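Local coordinates for protein exodeoxyribonuclease (Neisseria meningitidis, PDB 4B5I) that probably cleaves the DNA backbone at abasic sites as a metal-dependent AP endonuclease of the ExoA family, and is bound here to DNA with manganese, at residues C33-K38 with V105-L110; P132-M137 with H184-T189. One frame throughout, in Å; residues are numbered along the deposited sequence.

Contact 1: C33-K38 with V105-L110; sequences CVQELK and VISLYL. With MN (manganese (II) ion), chain E; nucleotides of chain B; nucleotides of chain D; nucleotides of chain C.
E36 and Y109 meet beside the manganese ion. The carboxylate of E36, a metal ligand seen in structures of this protein, binds the ion through both oxygens, OE2 at 2.5 Å, and OE2 lies 2.6 Å from OH of Y109, a predicted active-site residue. DC5 O3' of chain B and a phosphate oxygen of 3DR1 of chain D also bind the metal, consistent with the two sides of a cut strand. Y109 OH also lies 3.1 Å from OP3 of 3DR1 of chain D; whether its one proton goes to OP3 or E36 OE2 is not settled. N8 makes a weak hydrogen bond to E36 OE2.

Over one face of the Y109 ring comes E36 CG, a CH-pi contact 3.8 Å from the centroid; carboxylate and ring planes stand 82° apart.

Strands 31-35 and 103-109 belong to different sheets of the DNase I-like sandwich; 33-35 and 105-109 run nearly parallel, 14° apart, with the active site at their C-terminal ends.

Between the sheets, S107 OG, anti to the backbone N (chi1 -179°), makes a weak hydrogen bond to V34 O (2.8 Å), its proton also within reach of A70 O.

Further back along the strands, C33 SG touches V105 CG1 at 3.5 Å.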
ATOM      1  N   CYS A  33      -5.449  -4.991  -2.437  1.00 39.30           N
ATOM      2  CA  CYS A  33      -5.481  -3.609  -1.979  1.00 31.83           C
ATOM      3  C   CYS A  33      -4.825  -2.688  -2.999  1.00 40.17           C
ATOM      4  O   CYS A  33      -3.625  -2.786  -3.247  1.00 44.57           O
ATOM      5  CB  CYS A  33      -4.769  -3.478  -0.633  1.00 37.27           C
ATOM      6  SG  CYS A  33      -5.526  -4.426   0.702  1.00 46.25           S
ATOM      7  N   VAL A  34      -5.615  -1.795  -3.589  1.00 42.92           N
ATOM      8  CA  VAL A  34      -5.092  -0.876  -4.594  1.00 33.50           C
ATOM      9  C   VAL A  34      -5.033   0.558  -4.078  1.00 33.63           C
ATOM     10  O   VAL A  34      -5.882   0.983  -3.293  1.00 34.46           O
ATOM     11  CB  VAL A  34      -5.922  -0.909  -5.896  1.00 37.73           C
ATOM     12  CG1 VAL A  34      -6.031  -2.332  -6.424  1.00 35.38           C
ATOM     13  CG2 VAL A  34      -7.302  -0.311  -5.669  1.00 37.77           C
ATOM     14  N   GLN A  35      -4.019   1.294  -4.521  1.00 35.71           N
ATOM     15  CA  GLN A  35      -3.900   2.711  -4.198  1.00 40.27           C
ATOM     16  C   GLN A  35      -3.836   3.543  -5.476  1.00 40.57           C
ATOM     17  O   GLN A  35      -3.478   3.035  -6.538  1.00 34.28           O
ATOM     18  CB  GLN A  35      -2.673   2.975  -3.324  1.00 35.75           C
ATOM     19  CG  GLN A  35      -2.686   2.231  -1.999  1.00 42.42           C
ATOM     20  CD  GLN A  35      -2.378   0.752  -2.154  1.00 35.82           C
ATOM     21  OE1 GLN A  35      -2.960  -0.093  -1.474  1.00 35.24           O
ATOM     22  NE2 GLN A  35      -1.453   0.435  -3.051  1.00 26.31           N
ATOM     23  N   GLU A  36      -4.187   4.820  -5.362  1.00 44.64           N
ATOM     24  CA  GLU A  36      -4.257   5.721  -6.509  1.00 46.25           C
ATOM     25  C   GLU A  36      -5.265   5.250  -7.550  1.00 48.80           C
ATOM     26  O   GLU A  36      -4.901   4.908  -8.675  1.00 42.16           O
ATOM     27  CB  GLU A  36      -2.880   5.914  -7.152  1.00 51.34           C
ATOM     28  CG  GLU A  36      -1.916   6.738  -6.317  1.00 62.90           C
ATOM     29  CD  GLU A  36      -0.672   7.128  -7.086  1.00 68.85           C
ATOM     30  OE1 GLU A  36      -0.651   6.936  -8.319  1.00 76.55           O
ATOM     31  OE2 GLU A  36       0.284   7.630  -6.458  1.00 69.13           O
ATOM     32  N   LEU A  37      -6.537   5.231  -7.166  1.00 54.40           N
ATOM     33  CA  LEU A  37      -7.607   4.926  -8.102  1.00 51.09           C
ATOM     34  C   LEU A  37      -7.616   5.956  -9.217  1.00 44.93           C
ATOM     35  O   LEU A  37      -7.909   5.635 -10.368  1.00 38.10           O
ATOM     36  CB  LEU A  37      -8.959   4.934  -7.394  1.00 47.52           C
ATOM     37  CG  LEU A  37      -9.241   3.792  -6.421  1.00 38.79           C
ATOM     38  CD1 LEU A  37     -10.586   3.996  -5.736  1.00 24.15           C
ATOM     39  CD2 LEU A  37      -9.197   2.461  -7.153  1.00 28.82           C
ATOM     40  N   LYS A  38      -7.283   7.195  -8.863  1.00 48.56           N
ATOM     41  CA  LYS A  38      -7.359   8.317  -9.790  1.00 61.12           C
ATOM     42  C   LYS A  38      -8.720   8.362 -10.468  1.00 61.79           C
ATOM     43  O   LYS A  38      -8.814   8.492 -11.688  1.00 59.35           O
ATOM     44  CB  LYS A  38      -6.239   8.253 -10.830  1.00 67.49           C
ATOM     45  CG  LYS A  38      -4.873   8.639 -10.289  1.00 69.37           C
ATOM     46  CD  LYS A  38      -3.884   8.880 -11.415  1.00 69.54           C
ATOM     47  CE  LYS A  38      -2.587   9.476 -10.892  1.00 62.53           C
ATOM     48  NZ  LYS A  38      -1.653   9.824 -11.999  1.00 58.58           N
ATOM     49  N   VAL A 105      -7.865  -5.889   7.059  1.00 38.05           N
ATOM     50  CA  VAL A 105      -6.912  -5.462   6.044  1.00 24.22           C
ATOM     51  C   VAL A 105      -7.198  -4.026   5.616  1.00 31.30           C
ATOM     52  O   VAL A 105      -8.351  -3.640   5.424  1.00 30.86           O
ATOM     53  CB  VAL A 105      -6.926  -6.389   4.811  1.00 28.85           C
ATOM     54  CG1 VAL A 105      -5.826  -5.991   3.843  1.00 31.96           C
ATOM     55  CG2 VAL A 105      -6.759  -7.840   5.232  1.00 28.38           C
ATOM     56  N   ILE A 106      -6.136  -3.242   5.476  1.00 41.60           N
ATOM     57  CA  ILE A 106      -6.251  -1.832   5.138  1.00 42.71           C
ATOM     58  C   ILE A 106      -5.533  -1.521   3.831  1.00 43.87           C
ATOM     59  O   ILE A 106      -4.398  -1.942   3.624  1.00 39.42           O
ATOM     60  CB  ILE A 106      -5.650  -0.932   6.246  1.00 33.21           C
ATOM     61  CG1 ILE A 106      -6.489  -1.000   7.525  1.00 33.07           C
ATOM     62  CG2 ILE A 106      -5.531   0.509   5.767  1.00 21.57           C
ATOM     63  CD1 ILE A 106      -6.272  -2.253   8.347  1.00 26.57           C
ATOM     64  N   SER A 107      -6.211  -0.798   2.946  1.00 48.37           N
ATOM     65  CA  SER A 107      -5.570  -0.206   1.785  1.00 40.54           C
ATOM     66  C   SER A 107      -5.216   1.230   2.141  1.00 44.88           C
ATOM     67  O   SER A 107      -6.098   2.046   2.436  1.00 41.51           O
ATOM     68  CB  SER A 107      -6.497  -0.240   0.571  1.00 33.90           C
ATOM     69  OG  SER A 107      -5.862   0.324  -0.562  1.00 36.12           O
ATOM     70  N   LEU A 108      -3.919   1.524   2.128  1.00 48.47           N
ATOM     71  CA  LEU A 108      -3.417   2.819   2.570  1.00 42.77           C
ATOM     72  C   LEU A 108      -2.584   3.508   1.496  1.00 40.51           C
ATOM     73  O   LEU A 108      -1.677   2.911   0.921  1.00 37.18           O
ATOM     74  CB  LEU A 108      -2.573   2.647   3.833  1.00 41.68           C
ATOM     75  CG  LEU A 108      -1.774   3.866   4.291  1.00 48.63           C
ATOM     76  CD1 LEU A 108      -2.708   4.975   4.750  1.00 51.12           C
ATOM     77  CD2 LEU A 108      -0.806   3.480   5.400  1.00 52.46           C
ATOM     78  N   TYR A 109      -2.897   4.772   1.231  1.00 38.81           N
ATOM     79  CA  TYR A 109      -2.091   5.579   0.324  1.00 37.51           C
ATOM     80  C   TYR A 109      -1.557   6.807   1.054  1.00 43.51           C
ATOM     81  O   TYR A 109      -2.257   7.807   1.209  1.00 42.58           O
ATOM     82  CB  TYR A 109      -2.895   5.990  -0.911  1.00 43.60           C
ATOM     83  CG  TYR A 109      -2.127   6.884  -1.857  1.00 50.80           C
ATOM     84  CD1 TYR A 109      -0.879   6.511  -2.333  1.00 52.98           C
ATOM     85  CD2 TYR A 109      -2.654   8.097  -2.278  1.00 54.50           C
ATOM     86  CE1 TYR A 109      -0.171   7.325  -3.198  1.00 55.46           C
ATOM     87  CE2 TYR A 109      -1.954   8.918  -3.143  1.00 59.05           C
ATOM     88  CZ  TYR A 109      -0.713   8.526  -3.599  1.00 58.42           C
ATOM     89  OH  TYR A 109      -0.011   9.339  -4.459  1.00 60.12           O
ATOM     90  N   LEU A 110      -0.312   6.714   1.509  1.00 47.82           N
ATOM     91  CA  LEU A 110       0.314   7.789   2.265  1.00 47.85           C
ATOM     92  C   LEU A 110       0.766   8.903   1.326  1.00 46.06           C
ATOM     93  O   LEU A 110       1.350   8.635   0.277  1.00 45.39           O
ATOM     94  CB  LEU A 110       1.497   7.239   3.064  1.00 47.24           C
ATOM     95  CG  LEU A 110       1.889   7.960   4.354  1.00 49.48           C
ATOM     96  CD1 LEU A 110       2.641   7.014   5.282  1.00 48.64           C
ATOM     97  CD2 LEU A 110       2.711   9.205   4.059  1.00 54.54           C
TER
HETATM   98 MN    MN E1257       1.936   7.411  -8.344  1.00 66.62          MN
ATOM     99  P    DC B   5       0.296  14.734  -5.152  1.00103.05           P
ATOM    100  OP1  DC B   5      -0.500  14.454  -3.937  1.00105.88           O
ATOM    101  OP2  DC B   5       1.290  15.830  -5.141  1.00107.80           O
ATOM    102  O5'  DC B   5       1.043  13.392  -5.590  1.00114.02           O
ATOM    103  C5'  DC B   5       0.262  12.290  -6.038  1.00110.05           C
ATOM    104  C4'  DC B   5       1.000  11.501  -7.104  1.00104.17           C
ATOM    105  O4'  DC B   5       1.333  12.369  -8.218  1.00105.52           O
ATOM    106  C3'  DC B   5       2.311  10.872  -6.640  1.00 93.95           C
ATOM    107  O3'  DC B   5       2.250   9.471  -6.842  1.00 81.77           O
ATOM    108  C2'  DC B   5       3.383  11.518  -7.517  1.00 99.78           C
ATOM    109  C1'  DC B   5       2.579  11.957  -8.735  1.00102.10           C
ATOM    110  N1   DC B   5       3.193  13.089  -9.485  1.00 99.83           N
ATOM    111  C2   DC B   5       3.808  12.842 -10.717  1.00 98.65           C
ATOM    112  O2   DC B   5       3.829  11.686 -11.160  1.00 95.92           O
ATOM    113  N3   DC B   5       4.364  13.879 -11.393  1.00 94.31           N
ATOM    114  C4   DC B   5       4.320  15.110 -10.882  1.00 89.19           C
ATOM    115  N4   DC B   5       4.882  16.095 -11.586  1.00 78.26           N
ATOM    116  C5   DC B   5       3.698  15.382  -9.627  1.00 89.34           C
ATOM    117  C6   DC B   5       3.152  14.352  -8.970  1.00 95.98           C
TER
ATOM    118  O5' 3DR D   1       5.162   8.833  -5.238  1.00 44.39           O
ATOM    119  P   3DR D   1       4.068   7.674  -5.114  1.00 62.73           P
ATOM    120  OP1 3DR D   1       3.664   7.287  -6.483  1.00 62.60           O
ATOM    121  OP2 3DR D   1       4.728   6.500  -4.508  1.00 70.85           O
ATOM    122  OP3 3DR D   1       2.888   8.262  -4.443  1.00 54.41           O
ATOM    123  C2' 3DR D   1       9.272   8.216  -4.210  1.00 51.45           C
ATOM    124  C5' 3DR D   1       6.481   8.511  -5.645  1.00 45.24           C
ATOM    125  C4' 3DR D   1       7.468   9.494  -5.048  1.00 53.76           C
ATOM    126  O4' 3DR D   1       7.359   9.472  -3.603  1.00 53.07           O
ATOM    127  C1' 3DR D   1       8.458   8.776  -3.047  1.00 49.01           C
ATOM    128  C3' 3DR D   1       8.929   9.189  -5.331  1.00 53.10           C
ATOM    129  O3' 3DR D   1       9.686  10.385  -5.234  1.00 46.11           O
TER
ATOM    130  P    DG C  10      -6.021   7.139 -15.935  1.00 76.13           P
ATOM    131  OP1  DG C  10      -6.631   6.088 -15.088  1.00 71.59           O
ATOM    132  OP2  DG C  10      -5.874   6.941 -17.393  1.00 88.28           O
ATOM    133  O5'  DG C  10      -6.837   8.499 -15.744  1.00 96.42           O
ATOM    134  C5'  DG C  10      -6.856   9.132 -14.472  1.00 95.14           C
ATOM    135  C4'  DG C  10      -7.222  10.598 -14.619  1.00 94.47           C
ATOM    136  O4'  DG C  10      -6.132  11.335 -15.237  1.00 95.84           O
ATOM    137  C3'  DG C  10      -8.452  10.881 -15.480  1.00 97.41           C
ATOM    138  O3'  DG C  10      -9.214  11.916 -14.878  1.00101.93           O
ATOM    139  C2'  DG C  10      -7.841  11.354 -16.794  1.00 97.56           C
ATOM    140  C1'  DG C  10      -6.680  12.166 -16.240  1.00101.49           C
ATOM    141  N9   DG C  10      -5.653  12.504 -17.221  1.00106.40           N
ATOM    142  C8   DG C  10      -5.251  11.760 -18.304  1.00108.00           C
ATOM    143  N7   DG C  10      -4.307  12.329 -19.002  1.00111.30           N
ATOM    144  C5   DG C  10      -4.068  13.528 -18.339  1.00111.71           C
ATOM    145  C6   DG C  10      -3.152  14.568 -18.629  1.00111.50           C
ATOM    146  O6   DG C  10      -2.340  14.639 -19.563  1.00110.35           O
ATOM    147  N1   DG C  10      -3.238  15.604 -17.700  1.00111.58           N
ATOM    148  C2   DG C  10      -4.100  15.632 -16.629  1.00109.46           C
ATOM    149  N2   DG C  10      -4.039  16.716 -15.840  1.00108.49           N
ATOM    150  N3   DG C  10      -4.963  14.665 -16.347  1.00106.48           N
ATOM    151  C4   DG C  10      -4.890  13.648 -17.241  1.00108.64           C
TER

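Contact 2: P132-M137 with H184-T189; sequences PMLEAM and HKLGWT
L134 and E135, on a helical turn of 132-137, face L186 of 184-189; the backbones come nearest at E135 and L186, whose CA atoms are 6.2 Å apart. Segment 132-137 is helical, with a kink at its start where the N atoms of P132 and M133 make no bond to the turn before; A136 N bonds to P132 O and M137 N to M133 O. In the other segment, 184-186 lies in a wider pi-type turn of helix 173-186. G187 then leaves helical geometry with phi 109°, a positive value at which a side chain would be jammed against the preceding carbonyl oxygen. The chain turns there and brings W188 back against the first helix.

W188 carries the one polar bond of the contact. With its CG anti to the carbonyl carbon (chi1 -70°), the indole is carried toward the helix and NE1 donates to L134 O at 3.0 Å, the acceptor almost in the indole plane. The bond is bent, 139° at the hydrogen, and the donor stands well above the carbonyl plane, not on a lone pair. The same indole edge runs on to M137, whose CB lies 4.0 Å from CZ2, while L134 CD2 lies over one face toward the rim.

The fork of L186 sits against two neighbouring residues of the helix: CD1 touches L134 CB at 3.8 Å and CD2 touches E135 CB at the same distance. The side chains of L186 and E135 cross at about a right angle.

Y131, one turn back on helix 117-139, packs on L186, and V182 of helix 173-186 touches both L134 and W188. I144 of strand 143-147 lies against M137 and W188, V146 also meets W188, and T189 pairs with V225 of strand 217-225.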
ATOM      1  N   PRO A 132      -0.727   7.197  15.874  1.00 50.19           N
ATOM      2  CA  PRO A 132      -1.634   6.782  16.950  1.00 44.79           C
ATOM      3  C   PRO A 132      -2.633   5.728  16.483  1.00 50.58           C
ATOM      4  O   PRO A 132      -3.019   4.859  17.267  1.00 57.13           O
ATOM      5  CB  PRO A 132      -2.364   8.079  17.308  1.00 39.45           C
ATOM      6  CG  PRO A 132      -1.419   9.160  16.918  1.00 39.72           C
ATOM      7  CD  PRO A 132      -0.746   8.657  15.677  1.00 47.50           C
ATOM      8  N   MET A 133      -3.047   5.806  15.222  1.00 50.96           N
ATOM      9  CA  MET A 133      -3.990   4.840  14.668  1.00 50.48           C
ATOM     10  C   MET A 133      -3.358   3.457  14.542  1.00 46.44           C
ATOM     11  O   MET A 133      -3.997   2.447  14.833  1.00 48.08           O
ATOM     12  CB  MET A 133      -4.514   5.310  13.309  1.00 55.84           C
ATOM     13  CG  MET A 133      -5.316   6.600  13.368  1.00 61.41           C
ATOM     14  SD  MET A 133      -6.069   7.030  11.788  1.00103.55           S
ATOM     15  CE  MET A 133      -6.941   8.531  12.233  1.00146.45           C
ATOM     16  N   LEU A 134      -2.103   3.422  14.102  1.00 38.93           N
ATOM     17  CA  LEU A 134      -1.355   2.175  14.000  1.00 36.09           C
ATOM     18  C   LEU A 134      -1.162   1.560  15.378  1.00 46.67           C
ATOM     19  O   LEU A 134      -1.152   0.340  15.529  1.00 51.97           O
ATOM     20  CB  LEU A 134       0.009   2.420  13.352  1.00 32.78           C
ATOM     21  CG  LEU A 134       0.027   2.806  11.873  1.00 27.21           C
ATOM     22  CD1 LEU A 134       1.420   3.251  11.453  1.00 20.88           C
ATOM     23  CD2 LEU A 134      -0.448   1.643  11.016  1.00 26.23           C
ATOM     24  N   GLU A 135      -1.004   2.421  16.380  1.00 46.72           N
ATOM     25  CA  GLU A 135      -0.823   1.981  17.757  1.00 56.70           C
ATOM     26  C   GLU A 135      -2.090   1.324  18.292  1.00 60.82           C
ATOM     27  O   GLU A 135      -2.039   0.249  18.893  1.00 60.64           O
ATOM     28  CB  GLU A 135      -0.430   3.167  18.642  1.00 58.90           C
ATOM     29  CG  GLU A 135      -0.241   2.820  20.108  1.00 64.31           C
ATOM     30  CD  GLU A 135       0.189   4.017  20.935  1.00 76.90           C
ATOM     31  OE1 GLU A 135       0.440   5.089  20.344  1.00 77.54           O
ATOM     32  OE2 GLU A 135       0.275   3.886  22.174  1.00 80.51           O
ATOM     33  N   ALA A 136      -3.226   1.975  18.068  1.00 56.50           N
ATOM     34  CA  ALA A 136      -4.512   1.450  18.510  1.00 50.47           C
ATOM     35  C   ALA A 136      -4.829   0.118  17.831  1.00 52.90           C
ATOM     36  O   ALA A 136      -5.289  -0.823  18.478  1.00 62.47           O
ATOM     37  CB  ALA A 136      -5.616   2.463  18.249  1.00 41.94           C
ATOM     38  N   MET A 137      -4.581   0.047  16.526  1.00 47.59           N
ATOM     39  CA  MET A 137      -4.800  -1.181  15.764  1.00 48.00           C
ATOM     40  C   MET A 137      -3.912  -2.316  16.264  1.00 50.52           C
ATOM     41  O   MET A 137      -4.323  -3.475  16.293  1.00 50.27           O
ATOM     42  CB  MET A 137      -4.556  -0.944  14.271  1.00 45.90           C
ATOM     43  CG  MET A 137      -5.674  -0.188  13.573  1.00 27.56           C
ATOM     44  SD  MET A 137      -5.383   0.012  11.807  1.00 57.74           S
ATOM     45  CE  MET A 137      -3.881   0.984  11.818  1.00186.69           C
ATOM     46  N   HIS A 184       9.815  -1.081  15.193  1.00 56.19           N
ATOM     47  CA  HIS A 184      10.489  -1.523  16.410  1.00 58.62           C
ATOM     48  C   HIS A 184       9.806  -1.058  17.694  1.00 67.46           C
ATOM     49  O   HIS A 184       9.809  -1.771  18.696  1.00 69.06           O
ATOM     50  CB  HIS A 184      11.953  -1.080  16.391  1.00 54.50           C
ATOM     51  CG  HIS A 184      12.736  -1.646  15.249  1.00 57.38           C
ATOM     52  ND1 HIS A 184      13.391  -0.854  14.329  1.00 60.30           N
ATOM     53  CD2 HIS A 184      12.966  -2.926  14.874  1.00 58.40           C
ATOM     54  CE1 HIS A 184      13.990  -1.622  13.437  1.00 62.50           C
ATOM     55  NE2 HIS A 184      13.748  -2.883  13.745  1.00 62.27           N
ATOM     56  N   LYS A 185       9.223   0.136  17.666  1.00 73.99           N
ATOM     57  CA  LYS A 185       8.523   0.653  18.837  1.00 76.74           C
ATOM     58  C   LYS A 185       7.090   0.131  18.924  1.00 76.54           C
ATOM     59  O   LYS A 185       6.681  -0.400  19.954  1.00 82.40           O
ATOM     60  CB  LYS A 185       8.531   2.184  18.859  1.00 73.49           C
ATOM     61  CG  LYS A 185       9.849   2.793  19.311  1.00 72.23           C
ATOM     62  CD  LYS A 185       9.704   4.288  19.556  1.00 77.64           C
ATOM     63  CE  LYS A 185      10.987   4.889  20.107  1.00 76.34           C
ATOM     64  NZ  LYS A 185      10.833   6.340  20.402  1.00 73.38           N
ATOM     65  N   LEU A 186       6.334   0.281  17.841  1.00 66.90           N
ATOM     66  CA  LEU A 186       4.945  -0.166  17.817  1.00 59.15           C
ATOM     67  C   LEU A 186       4.839  -1.686  17.804  1.00 56.69           C
ATOM     68  O   LEU A 186       3.973  -2.262  18.461  1.00 66.58           O
ATOM     69  CB  LEU A 186       4.202   0.431  16.621  1.00 55.20           C
ATOM     70  CG  LEU A 186       3.984   1.943  16.674  1.00 51.69           C
ATOM     71  CD1 LEU A 186       3.221   2.421  15.448  1.00 52.70           C
ATOM     72  CD2 LEU A 186       3.254   2.326  17.955  1.00 36.81           C
ATOM     73  N   GLY A 187       5.722  -2.334  17.051  1.00 46.65           N
ATOM     74  CA  GLY A 187       5.750  -3.782  17.005  1.00 47.75           C
ATOM     75  C   GLY A 187       5.253  -4.357  15.695  1.00 46.73           C
ATOM     76  O   GLY A 187       5.062  -5.566  15.570  1.00 54.91           O
ATOM     77  N   TRP A 188       5.040  -3.488  14.715  1.00 45.91           N
ATOM     78  CA  TRP A 188       4.603  -3.928  13.398  1.00 44.98           C
ATOM     79  C   TRP A 188       5.741  -4.607  12.650  1.00 43.40           C
ATOM     80  O   TRP A 188       6.914  -4.332  12.898  1.00 44.71           O
ATOM     81  CB  TRP A 188       4.042  -2.756  12.591  1.00 45.61           C
ATOM     82  CG  TRP A 188       2.732  -2.258  13.119  1.00 45.30           C
ATOM     83  CD1 TRP A 188       2.542  -1.340  14.110  1.00 48.32           C
ATOM     84  CD2 TRP A 188       1.426  -2.663  12.693  1.00 49.61           C
ATOM     85  NE1 TRP A 188       1.200  -1.144  14.324  1.00 50.69           N
ATOM     86  CE2 TRP A 188       0.492  -1.945  13.466  1.00 51.82           C
ATOM     87  CE3 TRP A 188       0.955  -3.561  11.730  1.00 48.59           C
ATOM     88  CZ2 TRP A 188      -0.885  -2.096  13.307  1.00 50.19           C
ATOM     89  CZ3 TRP A 188      -0.414  -3.709  11.573  1.00 46.79           C
ATOM     90  CH2 TRP A 188      -1.316  -2.981  12.358  1.00 44.21           C
ATOM     91  N   THR A 189       5.385  -5.499  11.733  1.00 50.60           N
ATOM     92  CA  THR A 189       6.369  -6.286  11.007  1.00 48.39           C
ATOM     93  C   THR A 189       6.392  -5.933   9.523  1.00 46.43           C
ATOM     94  O   THR A 189       5.393  -6.102   8.823  1.00 36.60           O
ATOM     95  CB  THR A 189       6.086  -7.792  11.152  1.00 41.99           C
ATOM     96  OG1 THR A 189       6.089  -8.149  12.540  1.00 47.77           O
ATOM     97  CG2 THR A 189       7.132  -8.612  10.412  1.00 34.70           C
TER

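How the contacts relate
The centre of contact 1 is about 5 Å, that of contact 2 about 16 Å, from the centre of the chain; all touching residues of the first are buried, while partly exposed ones border the second. Contact 1 joins the inner faces of the two sheets and ends in a metal and DNA site, so its chemistry runs from apolar to charged. Contact 2, away from the annotated sites, joins helix 117-139 to the end region of 173-186 and the loop after it by leucine packing and an indole-to-backbone bond. Strand 103-109 precedes helix 117-139, and the contacts meet where I106 CD1 packs 4.2 Å from M137 SD, on the side of the strand turned away from contact 1.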